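Local atomic coordinates of cyclopropane mycolic acid synthase 3 (Mycobacterium tuberculosis, PDB entry 1L1E), a protein that probably converts a double bond of an alpha mycolic acid into a cyclopropane ring, using S-adenosyl-L-methionine as the source of the added methylene group. Residues R24-L27 and T32-C35; A51-A56 and M79-E84; T168-T173 and D281-E286. All coordinates share one frame; numbering follows the deposited sequence.

Contact 1: R24-L27 and T32-C35; sequences RLFL and TYSC. With SAH (S-adenosyl-L-homocysteine), chain D; CO3 (carbonate ion), chain C.
The ring edge of Phe-26 is turned to Tyr-33, whose CE2 lies near the plane of the phenylalanine, 4.3 Å from CE1 of Phe-26. Around the Tyr-33 ring the neighbours come in obliquely: CD2 of Leu-27 rests 3.7 Å from CD2 of Tyr-33, while the sulfur SD of S-adenosyl-L-homocysteine stands 4.1 Å from CD1 of Tyr-33. This loop, which follows helix 20-23, supplies part of the cofactor pocket of an S-adenosylmethionine-dependent methyltransferase fold, and the contact illustrates how an apolar backing can sit behind a polar binding edge. Trp-239 of helix 229-245 extends the aromatic cluster, meeting Phe-26 edge-to-face, and Leu-27 also touches Trp-75. The polar edge grips the amino-acid end of the ligand by both carboxylate oxygens. Backbone N of Tyr-33 donates to OXT over 2.7 Å, nearly straight at 166°. With OG of Ser-34 set between the backbone N and the carbonyl carbon (chi1 52°), the hydroxyl donates to ligand O, while also meeting NZ of Lys-52. One residue on, the chain serves a carbonate ion, probably from the crystallisation liquor, through a bond of 2.6 Å from Cys-35 N to its O3.

Contact 2: A51-A56 and M79-E84; sequences AKIDLA and MRRAIE
Arg-81 crosses from helix 77-86 to helix 45-58 and meets Ile-53 and Asp-54 there, so that one side chain makes both the apolar and the charged part of this helix-helix contact in the Rossmann-like methyltransferase fold. Its CB is the first atom to touch, 3.7 Å from CG2 of Ile-53. The CG atom lies anti to the backbone N (chi1 -176°) and packs against that same methyl while coming within 3.6 Å of OD1 of Asp-54. A bend at chi2 then turns the chain, and CD passes close to OD1. At the tip, the guanidinium meets the carboxylate side-on, the two planes only 18° apart. NE donates to OD1 over 2.8 Å, almost within the guanidinium plane, and NH2 completes the salt bridge. Both carboxylate oxygens use their syn lone pairs, and the paired bonds, one to each oxygen, should restrain rotation of both flat groups. Asp-54 also has a long, weak ion pair with Lys-85 and a weak hydrogen bond with Tyr-86. Asp-54 and Arg-81 are partly exposed, whereas Ile-53 is buried. The second bond runs 2.7 Å from Arg-81 NH2 to Asp-54 OD2, with the acceptor tilted 19° from the guanidinium plane.

Contact 3: T168-T173 and D281-E286; sequences TIVRPT and DQFTLE
Asp-281 pairs with Thr-168 through two backbone hydrogen bonds, joining strand 279-286 to strand 163-170 as antiparallel neighbours in the seven-stranded sheet, whose 3-2-1-4-5-7-6 order is the hallmark of class I S-adenosylmethionine-dependent methyltransferases. In that fold the last strand is inserted antiparallel between strands five and six, and this contact is a worked example of the insertion. At Asp-281 the N-H donates to O of Thr-168 over 3.0 Å, and its own carbonyl O receives Thr-168 N. The two residues thus form a hydrogen-bonded antiparallel pair, with both side chains on the same face of the sheet. Thr-168 and the following Ile-169 also line the pocket that holds a carbonate ion. The side chain of Asp-281 crosses that of Val-170 at about a right angle, its CG 3.9 Å from CG2 of the valine. That methyl is placed between the backbone N and the carbonyl carbon of Val-170, while CG1 is left to serve Phe-283.

Gln-282 points away from strand 163-170: its side chain packs on Leu-55 and Ala-56 of helix 45-58, with OE1 bonded to Lys-59 and NE2 to His-167. Phe-283 returns to the face of Asp-281, and its backbone extends the pairing to Leu-166. Farther on, Thr-284 and Leu-285 touch the outermost strand 221-227 through Ala-224 and Val-222, and Glu-286 closes the walk with a salt bridge to Arg-221. Helix 208-216 covers the face bearing Val-170, Asp-281 and Phe-283, with Ile-208 on Val-170 and Asp-281, and Val-211 on Phe-283. Beneath that cover, the valine and phenylalanine side chains approach from opposite directions, and CG1 of Val-170 lies in the plane of the ring, at its edge, 4.0 Å from CE1 of Phe-283.

Contacts 1 and 3 are buried and lie on opposite sides of the chain's centre, but contact 1 is loop against loop, apolar side chains meeting across it while backbone N-H groups and a serine hydroxyl hold the bound groups, whereas contact 3 joins strands through their backbones. Contact 2, only partly buried, combines a charged pair with apolar packing between helices. Helix 45-58 is common ground: NZ of Lys-52, within 51-56, lies 2.8 Å from OG of Ser-34 in contact 1, a probable hydrogen bond, while the same helix also lies against strand 279-286 of contact 3. Contacts 1 and 3 do not touch, their nearest atoms being about 6 Å apart, but the helix lies against both.

Contact 1: R24-L27 and T32-C35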
ATOM      1  N   ARG A  24       2.065   1.658 -16.158  1.00 25.32           N
ATOM      2  CA  ARG A  24       3.396   1.207 -16.530  1.00 26.13           C
ATOM      3  C   ARG A  24       4.293   2.360 -16.994  1.00 27.43           C
ATOM      4  O   ARG A  24       5.510   2.192 -17.138  1.00 25.12           O
ATOM      5  CB  ARG A  24       3.302   0.121 -17.601  1.00 27.98           C
ATOM      6  CG  ARG A  24       2.794  -1.210 -17.071  1.00 28.38           C
ATOM      7  CD  ARG A  24       2.885  -2.289 -18.142  1.00 34.07           C
ATOM      8  NE  ARG A  24       4.270  -2.474 -18.578  1.00 39.77           N
ATOM      9  CZ  ARG A  24       4.634  -3.135 -19.672  1.00 42.48           C
ATOM     10  NH1 ARG A  24       3.715  -3.685 -20.456  1.00 43.56           N
ATOM     11  NH2 ARG A  24       5.920  -3.246 -19.984  1.00 44.22           N
ATOM     12  N   LEU A  25       3.697   3.533 -17.210  1.00 27.16           N
ATOM     13  CA  LEU A  25       4.469   4.695 -17.631  1.00 27.26           C
ATOM     14  C   LEU A  25       5.228   5.359 -16.482  1.00 27.29           C
ATOM     15  O   LEU A  25       6.119   6.177 -16.724  1.00 28.67           O
ATOM     16  CB  LEU A  25       3.572   5.733 -18.321  1.00 26.53           C
ATOM     17  CG  LEU A  25       3.044   5.331 -19.706  1.00 27.30           C
ATOM     18  CD1 LEU A  25       2.194   6.463 -20.266  1.00 26.65           C
ATOM     19  CD2 LEU A  25       4.210   5.013 -20.642  1.00 26.27           C
ATOM     20  N   PHE A  26       4.877   5.041 -15.236  1.00 26.43           N
ATOM     21  CA  PHE A  26       5.604   5.638 -14.118  1.00 25.14           C
ATOM     22  C   PHE A  26       6.007   4.667 -13.011  1.00 25.11           C
ATOM     23  O   PHE A  26       6.992   4.902 -12.311  1.00 23.50           O
ATOM     24  CB  PHE A  26       4.851   6.867 -13.554  1.00 22.70           C
ATOM     25  CG  PHE A  26       3.535   6.556 -12.888  1.00 23.59           C
ATOM     26  CD1 PHE A  26       3.491   6.175 -11.552  1.00 22.08           C
ATOM     27  CD2 PHE A  26       2.337   6.693 -13.586  1.00 23.48           C
ATOM     28  CE1 PHE A  26       2.274   5.937 -10.917  1.00 23.18           C
ATOM     29  CE2 PHE A  26       1.116   6.456 -12.963  1.00 23.50           C
ATOM     30  CZ  PHE A  26       1.087   6.078 -11.625  1.00 27.14           C
ATOM     31  N   LEU A  27       5.283   3.562 -12.860  1.00 25.11           N
ATOM     32  CA  LEU A  27       5.656   2.586 -11.833  1.00 24.90           C
ATOM     33  C   LEU A  27       6.924   1.845 -12.277  1.00 25.86           C
ATOM     34  O   LEU A  27       7.252   1.811 -13.464  1.00 25.68           O
ATOM     35  CB  LEU A  27       4.525   1.573 -11.616  1.00 23.93           C
ATOM     36  CG  LEU A  27       3.143   2.115 -11.228  1.00 23.19           C
ATOM     37  CD1 LEU A  27       2.159   0.969 -11.079  1.00 22.72           C
ATOM     38  CD2 LEU A  27       3.251   2.893  -9.937  1.00 21.02           C
ATOM     39  N   THR A  32       4.953  -1.919  -8.430  1.00 19.06           N
ATOM     40  CA  THR A  32       4.568  -1.707  -7.035  1.00 19.04           C
ATOM     41  C   THR A  32       4.031  -0.293  -6.950  1.00 19.67           C
ATOM     42  O   THR A  32       4.669   0.641  -7.421  1.00 21.79           O
ATOM     43  CB  THR A  32       5.760  -1.875  -6.079  1.00 17.44           C
ATOM     44  OG1 THR A  32       6.179  -3.234  -6.105  1.00 15.17           O
ATOM     45  CG2 THR A  32       5.368  -1.519  -4.639  1.00 17.07           C
ATOM     46  N   TYR A  33       2.856  -0.146  -6.347  1.00 20.85           N
ATOM     47  CA  TYR A  33       2.178   1.144  -6.249  1.00 20.82           C
ATOM     48  C   TYR A  33       1.924   1.498  -4.792  1.00 21.57           C
ATOM     49  O   TYR A  33       0.793   1.423  -4.312  1.00 22.76           O
ATOM     50  CB  TYR A  33       0.848   1.043  -7.008  1.00 21.59           C
ATOM     51  CG  TYR A  33       0.079   2.326  -7.185  1.00 22.78           C
ATOM     52  CD1 TYR A  33      -1.314   2.310  -7.280  1.00 26.43           C
ATOM     53  CD2 TYR A  33       0.732   3.550  -7.300  1.00 26.59           C
ATOM     54  CE1 TYR A  33      -2.039   3.483  -7.486  1.00 26.41           C
ATOM     55  CE2 TYR A  33       0.021   4.729  -7.504  1.00 27.03           C
ATOM     56  CZ  TYR A  33      -1.366   4.690  -7.597  1.00 28.19           C
ATOM     57  OH  TYR A  33      -2.073   5.859  -7.788  1.00 25.75           O
ATOM     58  N   SER A  34       2.990   1.890  -4.109  1.00 21.44           N
ATOM     59  CA  SER A  34       2.957   2.250  -2.701  1.00 20.48           C
ATOM     60  C   SER A  34       4.346   2.760  -2.314  1.00 18.24           C
ATOM     61  O   SER A  34       5.323   2.500  -3.013  1.00 16.32           O
ATOM     62  CB  SER A  34       2.586   1.023  -1.859  1.00 19.87           C
ATOM     63  OG  SER A  34       3.418  -0.093  -2.160  1.00 20.41           O
ATOM     64  N   CYS A  35       4.421   3.497  -1.211  1.00 18.52           N
ATOM     65  CA  CYS A  35       5.680   4.043  -0.714  1.00 18.73           C
ATOM     66  C   CYS A  35       6.836   3.042  -0.734  1.00 17.79           C
ATOM     67  O   CYS A  35       6.745   1.971  -0.140  1.00 15.20           O
ATOM     68  CB  CYS A  35       5.499   4.542   0.716  1.00 22.28           C
ATOM     69  SG  CYS A  35       6.995   5.250   1.409  1.00 24.05           S
TER
HETATM   70  N   SAH D 900      -0.350  -3.604  -2.272  1.00 16.83           N
HETATM   71  CA  SAH D 900      -0.030  -3.300  -3.668  1.00 18.42           C
HETATM   72  CB  SAH D 900      -1.154  -2.462  -4.316  1.00 18.35           C
HETATM   73  CG  SAH D 900      -1.517  -1.148  -3.617  1.00 17.75           C
HETATM   74  SD  SAH D 900      -2.831  -0.231  -4.438  1.00 20.84           S
HETATM   75  C   SAH D 900       1.298  -2.530  -3.767  1.00 17.57           C
HETATM   76  O   SAH D 900       1.912  -2.298  -2.721  1.00 19.20           O
HETATM   77  OXT SAH D 900       1.686  -2.148  -4.880  1.00 21.09           O
HETATM   78  C5' SAH D 900      -4.277  -0.722  -3.438  1.00 18.94           C
HETATM   79  C4' SAH D 900      -4.701  -2.189  -3.588  1.00 17.12           C
HETATM   80  O4' SAH D 900      -5.671  -2.591  -2.578  1.00 18.47           O
HETATM   81  C3' SAH D 900      -5.372  -2.493  -4.925  1.00 20.48           C
HETATM   82  O3' SAH D 900      -4.948  -3.813  -5.335  1.00 15.59           O
HETATM   83  C2' SAH D 900      -6.840  -2.460  -4.595  1.00 18.40           C
HETATM   84  O2' SAH D 900      -7.629  -3.118  -5.590  1.00 18.97           O
HETATM   85  C1' SAH D 900      -6.841  -3.123  -3.251  1.00 18.69           C
HETATM   86  N9  SAH D 900      -8.058  -2.883  -2.444  1.00 20.18           N
HETATM   87  C8  SAH D 900      -8.707  -1.731  -2.131  1.00 22.28           C
HETATM   88  N7  SAH D 900      -9.759  -1.827  -1.386  1.00 20.55           N
HETATM   89  C5  SAH D 900      -9.844  -3.195  -1.161  1.00 21.83           C
HETATM   90  C6  SAH D 900     -10.755  -4.020  -0.423  1.00 24.16           C
HETATM   91  N6  SAH D 900     -11.801  -3.524   0.255  1.00 22.68           N
HETATM   92  N1  SAH D 900     -10.532  -5.384  -0.417  1.00 23.63           N
HETATM   93  C2  SAH D 900      -9.474  -5.891  -1.097  1.00 25.00           C
HETATM   94  N3  SAH D 900      -8.556  -5.217  -1.820  1.00 21.53           N
HETATM   95  C4  SAH D 900      -8.803  -3.860  -1.811  1.00 21.22           C
HETATM   96  C   CO3 C 903       1.115   3.850   0.632  1.00 21.11           C
HETATM   97  O1  CO3 C 903       0.397   3.467   1.888  1.00 24.73           O
HETATM   98  O2  CO3 C 903       0.474   4.571  -0.332  1.00 26.08           O
HETATM   99  O3  CO3 C 903       2.406   3.486   0.468  1.00 19.54           O

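Contact 2: A51-A56 and M79-E84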
ATOM      1  N   ALA A  51      13.107  -3.454  -1.566  1.00 15.89           N
ATOM      2  CA  ALA A  51      13.545  -3.249  -0.191  1.00 16.55           C
ATOM      3  C   ALA A  51      12.335  -3.100   0.749  1.00 17.17           C
ATOM      4  O   ALA A  51      12.360  -3.566   1.897  1.00 17.92           O
ATOM      5  CB  ALA A  51      14.420  -2.007  -0.101  1.00 20.00           C
ATOM      6  N   LYS A  52      11.286  -2.439   0.267  1.00 15.26           N
ATOM      7  CA  LYS A  52      10.085  -2.248   1.072  1.00 15.92           C
ATOM      8  C   LYS A  52       9.362  -3.591   1.262  1.00 16.62           C
ATOM      9  O   LYS A  52       8.899  -3.916   2.360  1.00 17.51           O
ATOM     10  CB  LYS A  52       9.188  -1.199   0.402  1.00 14.81           C
ATOM     11  CG  LYS A  52       7.818  -0.991   1.050  1.00 12.49           C
ATOM     12  CD  LYS A  52       6.777  -1.972   0.507  1.00 17.13           C
ATOM     13  CE  LYS A  52       6.572  -1.851  -1.024  1.00 14.84           C
ATOM     14  NZ  LYS A  52       6.156  -0.486  -1.520  1.00 13.80           N
ATOM     15  N   ILE A  53       9.272  -4.376   0.196  1.00 15.95           N
ATOM     16  CA  ILE A  53       8.630  -5.685   0.282  1.00 18.20           C
ATOM     17  C   ILE A  53       9.365  -6.546   1.333  1.00 18.90           C
ATOM     18  O   ILE A  53       8.736  -7.132   2.222  1.00 15.81           O
ATOM     19  CB  ILE A  53       8.631  -6.369  -1.098  1.00 19.61           C
ATOM     20  CG1 ILE A  53       7.758  -5.564  -2.056  1.00 19.56           C
ATOM     21  CG2 ILE A  53       8.166  -7.807  -0.980  1.00 21.96           C
ATOM     22  CD1 ILE A  53       7.797  -6.044  -3.497  1.00 18.75           C
ATOM     23  N   ASP A  54      10.697  -6.596   1.271  1.00 18.80           N
ATOM     24  CA  ASP A  54      11.448  -7.379   2.259  1.00 19.85           C
ATOM     25  C   ASP A  54      11.286  -6.810   3.677  1.00 17.76           C
ATOM     26  O   ASP A  54      11.276  -7.549   4.660  1.00 16.40           O
ATOM     27  CB  ASP A  54      12.950  -7.436   1.914  1.00 21.80           C
ATOM     28  CG  ASP A  54      13.238  -8.222   0.639  1.00 28.06           C
ATOM     29  OD1 ASP A  54      12.329  -8.922   0.133  1.00 28.31           O
ATOM     30  OD2 ASP A  54      14.383  -8.139   0.141  1.00 27.76           O
ATOM     31  N   LEU A  55      11.163  -5.494   3.792  1.00 17.54           N
ATOM     32  CA  LEU A  55      10.998  -4.889   5.111  1.00 17.82           C
ATOM     33  C   LEU A  55       9.684  -5.338   5.746  1.00 17.39           C
ATOM     34  O   LEU A  55       9.645  -5.744   6.909  1.00 15.67           O
ATOM     35  CB  LEU A  55      11.016  -3.360   5.007  1.00 17.59           C
ATOM     36  CG  LEU A  55      10.727  -2.607   6.314  1.00 22.19           C
ATOM     37  CD1 LEU A  55      11.900  -2.773   7.296  1.00 22.04           C
ATOM     38  CD2 LEU A  55      10.494  -1.126   6.007  1.00 19.39           C
ATOM     39  N   ALA A  56       8.609  -5.261   4.971  1.00 16.11           N
ATOM     40  CA  ALA A  56       7.289  -5.652   5.456  1.00 18.73           C
ATOM     41  C   ALA A  56       7.230  -7.131   5.779  1.00 17.25           C
ATOM     42  O   ALA A  56       6.832  -7.518   6.864  1.00 18.91           O
ATOM     43  CB  ALA A  56       6.230  -5.304   4.424  1.00 15.63           C
ATOM     44  N   MET A  79       3.572 -10.960  -3.401  1.00 18.57           N
ATOM     45  CA  MET A  79       3.347 -12.389  -3.328  1.00 20.39           C
ATOM     46  C   MET A  79       4.433 -13.133  -4.105  1.00 20.95           C
ATOM     47  O   MET A  79       4.876 -14.196  -3.678  1.00 21.21           O
ATOM     48  CB  MET A  79       1.962 -12.750  -3.864  1.00 22.08           C
ATOM     49  CG  MET A  79       0.816 -12.237  -2.999  1.00 22.20           C
ATOM     50  SD  MET A  79      -0.787 -12.903  -3.509  1.00 26.09           S
ATOM     51  CE  MET A  79      -1.108 -11.902  -4.911  1.00 16.47           C
ATOM     52  N   ARG A  80       4.866 -12.589  -5.240  1.00 19.44           N
ATOM     53  CA  ARG A  80       5.917 -13.270  -5.988  1.00 22.40           C
ATOM     54  C   ARG A  80       7.175 -13.347  -5.128  1.00 20.23           C
ATOM     55  O   ARG A  80       7.824 -14.385  -5.061  1.00 20.14           O
ATOM     56  CB  ARG A  80       6.256 -12.546  -7.293  1.00 25.63           C
ATOM     57  CG  ARG A  80       7.196 -13.382  -8.146  1.00 29.64           C
ATOM     58  CD  ARG A  80       7.996 -12.585  -9.145  1.00 33.84           C
ATOM     59  NE  ARG A  80       8.878 -13.494  -9.871  1.00 39.44           N
ATOM     60  CZ  ARG A  80       8.480 -14.269 -10.872  1.00 41.58           C
ATOM     61  NH1 ARG A  80       7.217 -14.233 -11.278  1.00 42.47           N
ATOM     62  NH2 ARG A  80       9.336 -15.104 -11.450  1.00 42.93           N
ATOM     63  N   ARG A  81       7.520 -12.240  -4.474  1.00 19.91           N
ATOM     64  CA  ARG A  81       8.690 -12.215  -3.613  1.00 21.54           C
ATOM     65  C   ARG A  81       8.523 -13.227  -2.473  1.00 20.02           C
ATOM     66  O   ARG A  81       9.440 -14.001  -2.180  1.00 21.09           O
ATOM     67  CB  ARG A  81       8.902 -10.810  -3.030  1.00 20.35           C
ATOM     68  CG  ARG A  81      10.178 -10.665  -2.189  1.00 23.46           C
ATOM     69  CD  ARG A  81      11.440 -10.735  -3.054  1.00 23.42           C
ATOM     70  NE  ARG A  81      12.604 -10.243  -2.330  1.00 24.63           N
ATOM     71  CZ  ARG A  81      13.823 -10.096  -2.846  1.00 24.71           C
ATOM     72  NH1 ARG A  81      14.067 -10.406  -4.115  1.00 23.41           N
ATOM     73  NH2 ARG A  81      14.801  -9.629  -2.085  1.00 20.58           N
ATOM     74  N   ALA A  82       7.361 -13.218  -1.825  1.00 18.23           N
ATOM     75  CA  ALA A  82       7.099 -14.152  -0.722  1.00 17.94           C
ATOM     76  C   ALA A  82       7.367 -15.602  -1.130  1.00 18.34           C
ATOM     77  O   ALA A  82       7.942 -16.382  -0.362  1.00 17.49           O
ATOM     78  CB  ALA A  82       5.654 -14.011  -0.241  1.00 19.20           C
ATOM     79  N   ILE A  83       6.941 -15.963  -2.336  1.00 18.90           N
ATOM     80  CA  ILE A  83       7.137 -17.327  -2.828  1.00 21.77           C
ATOM     81  C   ILE A  83       8.614 -17.616  -3.060  1.00 21.55           C
ATOM     82  O   ILE A  83       9.172 -18.543  -2.478  1.00 22.37           O
ATOM     83  CB  ILE A  83       6.405 -17.564  -4.173  1.00 22.55           C
ATOM     84  CG1 ILE A  83       4.895 -17.391  -3.998  1.00 23.98           C
ATOM     85  CG2 ILE A  83       6.727 -18.972  -4.694  1.00 25.47           C
ATOM     86  CD1 ILE A  83       4.098 -17.585  -5.277  1.00 27.45           C
ATOM     87  N   GLU A  84       9.237 -16.798  -3.897  1.00 19.51           N
ATOM     88  CA  GLU A  84      10.647 -16.964  -4.262  1.00 21.52           C
ATOM     89  C   GLU A  84      11.685 -16.797  -3.163  1.00 21.04           C
ATOM     90  O   GLU A  84      12.595 -17.622  -3.042  1.00 22.00           O
ATOM     91  CB  GLU A  84      10.992 -16.032  -5.422  1.00 24.37           C
ATOM     92  CG  GLU A  84      10.291 -16.378  -6.716  1.00 30.73           C
ATOM     93  CD  GLU A  84      10.656 -15.431  -7.838  1.00 36.78           C
ATOM     94  OE1 GLU A  84      10.155 -15.631  -8.968  1.00 38.17           O
ATOM     95  OE2 GLU A  84      11.446 -14.487  -7.590  1.00 40.32           O
TER

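Contact 3: T168-T173 and D281-E286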
ATOM      1  N   THR A 168       0.162   1.832   5.798  1.00 14.28           N
ATOM      2  CA  THR A 168      -0.808   2.812   5.331  1.00 15.63           C
ATOM      3  C   THR A 168      -0.401   4.250   5.611  1.00 12.94           C
ATOM      4  O   THR A 168       0.382   4.518   6.520  1.00 10.54           O
ATOM      5  CB  THR A 168      -2.173   2.585   6.032  1.00 15.95           C
ATOM      6  OG1 THR A 168      -2.660   1.278   5.705  1.00 23.85           O
ATOM      7  CG2 THR A 168      -3.188   3.622   5.601  1.00 11.63           C
ATOM      8  N   ILE A 169      -0.945   5.153   4.805  0.80 12.52           N
ATOM      9  CA  ILE A 169      -0.732   6.579   4.946  0.80 16.33           C
ATOM     10  C   ILE A 169      -1.472   6.948   6.229  0.80 18.01           C
ATOM     11  O   ILE A 169      -2.542   6.407   6.509  0.80 18.69           O
ATOM     12  CB  ILE A 169      -1.366   7.357   3.745  0.80 16.50           C
ATOM     13  CG1 ILE A 169      -0.486   7.197   2.502  1.00 17.53           C
ATOM     14  CG2 ILE A 169      -1.566   8.839   4.091  1.00 14.97           C
ATOM     15  CD1 ILE A 169      -1.158   7.659   1.217  1.00 21.13           C
ATOM     16  N   VAL A 170      -0.894   7.845   7.015  1.00 19.94           N
ATOM     17  CA  VAL A 170      -1.542   8.303   8.263  1.00 20.81           C
ATOM     18  C   VAL A 170      -1.347   9.804   8.426  1.00 22.46           C
ATOM     19  O   VAL A 170      -0.450  10.398   7.819  1.00 23.37           O
ATOM     20  CB  VAL A 170      -0.940   7.606   9.485  1.00 21.76           C
ATOM     21  CG1 VAL A 170      -1.126   6.087   9.464  1.00 20.97           C
ATOM     22  CG2 VAL A 170       0.562   7.851   9.628  1.00 19.59           C
ATOM     23  N   ARG A 171      -2.198  10.388   9.241  1.00 23.12           N
ATOM     24  CA  ARG A 171      -2.134  11.826   9.528  1.00 27.71           C
ATOM     25  C   ARG A 171      -1.255  12.042  10.757  1.00 28.85           C
ATOM     26  O   ARG A 171      -1.430  11.379  11.790  1.00 27.51           O
ATOM     27  CB  ARG A 171      -3.537  12.372   9.767  1.00 30.14           C
ATOM     28  CG  ARG A 171      -4.398  12.347   8.504  1.00 31.91           C
ATOM     29  CD  ARG A 171      -5.869  12.058   8.793  1.00 35.00           C
ATOM     30  NE  ARG A 171      -6.636  13.272   9.095  1.00 34.90           N
ATOM     31  CZ  ARG A 171      -7.934  13.424   8.814  1.00 36.48           C
ATOM     32  NH1 ARG A 171      -8.631  12.445   8.221  1.00 37.33           N
ATOM     33  NH2 ARG A 171      -8.633  14.533   9.090  1.00 36.83           N
ATOM     34  N   PRO A 172      -0.284  12.964  10.715  1.00 31.74           N
ATOM     35  CA  PRO A 172       0.606  13.173  11.842  1.00 34.31           C
ATOM     36  C   PRO A 172      -0.176  13.503  13.089  1.00 35.66           C
ATOM     37  O   PRO A 172      -1.284  14.116  12.978  1.00 34.14           O
ATOM     38  CB  PRO A 172       1.504  14.299  11.392  1.00 33.90           C
ATOM     39  CG  PRO A 172       1.097  14.683   9.978  1.00 35.72           C
ATOM     40  CD  PRO A 172      -0.048  13.819   9.552  1.00 33.73           C
ATOM     41  N   THR A 173       0.409  13.090  14.209  1.00 37.91           N
ATOM     42  CA  THR A 173      -0.160  13.306  15.552  1.00 42.04           C
ATOM     43  C   THR A 173       0.030  14.758  15.964  1.00 44.13           C
ATOM     44  O   THR A 173       0.678  15.543  15.258  1.00 42.87           O
ATOM     45  CB  THR A 173       0.554  12.429  16.585  1.00 42.58           C
ATOM     46  OG1 THR A 173      -0.120  12.504  17.835  1.00 47.08           O
ATOM     47  CG2 THR A 173       2.005  12.850  16.828  1.00 42.75           C
ATOM     48  N   ASP A 281       3.042   4.883   7.817  1.00 19.93           N
ATOM     49  CA  ASP A 281       3.480   4.005   8.888  1.00 19.20           C
ATOM     50  C   ASP A 281       3.245   2.526   8.593  1.00 20.26           C
ATOM     51  O   ASP A 281       2.316   2.157   7.869  1.00 19.89           O
ATOM     52  CB  ASP A 281       2.735   4.347  10.181  1.00 19.70           C
ATOM     53  CG  ASP A 281       3.360   5.513  10.956  1.00 23.95           C
ATOM     54  OD1 ASP A 281       4.279   6.176  10.441  1.00 24.32           O
ATOM     55  OD2 ASP A 281       2.908   5.767  12.093  1.00 23.45           O
ATOM     56  N   GLN A 282       4.097   1.688   9.168  1.00 17.18           N
ATOM     57  CA  GLN A 282       3.959   0.252   9.037  1.00 19.15           C
ATOM     58  C   GLN A 282       3.684  -0.206  10.462  1.00 19.85           C
ATOM     59  O   GLN A 282       4.518  -0.022  11.356  1.00 20.03           O
ATOM     60  CB  GLN A 282       5.253  -0.402   8.524  1.00 17.52           C
ATOM     61  CG  GLN A 282       5.618  -0.121   7.054  1.00 14.24           C
ATOM     62  CD  GLN A 282       6.511  -1.219   6.458  1.00 18.07           C
ATOM     63  OE1 GLN A 282       7.253  -1.889   7.179  1.00 19.40           O
ATOM     64  NE2 GLN A 282       6.441  -1.402   5.139  1.00 17.22           N
ATOM     65  N   PHE A 283       2.501  -0.778  10.677  1.00 20.13           N
ATOM     66  CA  PHE A 283       2.114  -1.261  11.994  1.00 19.52           C
ATOM     67  C   PHE A 283       2.227  -2.768  12.050  1.00 18.37           C
ATOM     68  O   PHE A 283       1.673  -3.472  11.205  1.00 19.46           O
ATOM     69  CB  PHE A 283       0.659  -0.902  12.320  1.00 18.31           C
ATOM     70  CG  PHE A 283       0.364   0.572  12.303  1.00 20.41           C
ATOM     71  CD1 PHE A 283       0.033   1.212  11.120  1.00 17.55           C
ATOM     72  CD2 PHE A 283       0.376   1.311  13.487  1.00 21.11           C
ATOM     73  CE1 PHE A 283      -0.290   2.572  11.107  1.00 20.50           C
ATOM     74  CE2 PHE A 283       0.055   2.667  13.485  1.00 21.45           C
ATOM     75  CZ  PHE A 283      -0.281   3.299  12.295  1.00 19.82           C
ATOM     76  N   THR A 284       2.951  -3.268  13.039  1.00 18.15           N
ATOM     77  CA  THR A 284       3.059  -4.694  13.200  1.00 18.32           C
ATOM     78  C   THR A 284       2.057  -5.017  14.298  1.00 20.35           C
ATOM     79  O   THR A 284       2.149  -4.495  15.411  1.00 20.31           O
ATOM     80  CB  THR A 284       4.470  -5.123  13.627  1.00 19.43           C
ATOM     81  OG1 THR A 284       5.422  -4.697  12.637  1.00 21.27           O
ATOM     82  CG2 THR A 284       4.531  -6.644  13.755  1.00 19.77           C
ATOM     83  N   LEU A 285       1.087  -5.856  13.970  1.00 19.35           N
ATOM     84  CA  LEU A 285       0.056  -6.232  14.928  1.00 21.96           C
ATOM     85  C   LEU A 285       0.064  -7.735  15.198  1.00 21.87           C
ATOM     86  O   LEU A 285       0.037  -8.544  14.270  1.00 20.56           O
ATOM     87  CB  LEU A 285      -1.311  -5.816  14.389  1.00 20.64           C
ATOM     88  CG  LEU A 285      -1.378  -4.428  13.752  1.00 22.16           C
ATOM     89  CD1 LEU A 285      -2.745  -4.233  13.147  1.00 23.43           C
ATOM     90  CD2 LEU A 285      -1.077  -3.358  14.778  1.00 21.51           C
ATOM     91  N   GLU A 286       0.106  -8.104  16.473  1.00 22.73           N
ATOM     92  CA  GLU A 286       0.112  -9.511  16.856  1.00 26.18           C
ATOM     93  C   GLU A 286      -1.229  -9.919  17.459  1.00 28.17           C
ATOM     94  O   GLU A 286      -1.788  -9.201  18.287  1.00 25.86           O
ATOM     95  CB  GLU A 286       1.227  -9.784  17.861  1.00 27.44           C
ATOM     96  CG  GLU A 286       2.622  -9.739  17.259  1.00 35.27           C
ATOM     97  CD  GLU A 286       3.682 -10.191  18.238  1.00 36.36           C
ATOM     98  OE1 GLU A 286       3.470 -11.235  18.882  1.00 39.79           O
ATOM     99  OE2 GLU A 286       4.722  -9.513  18.360  1.00 39.71           O
TER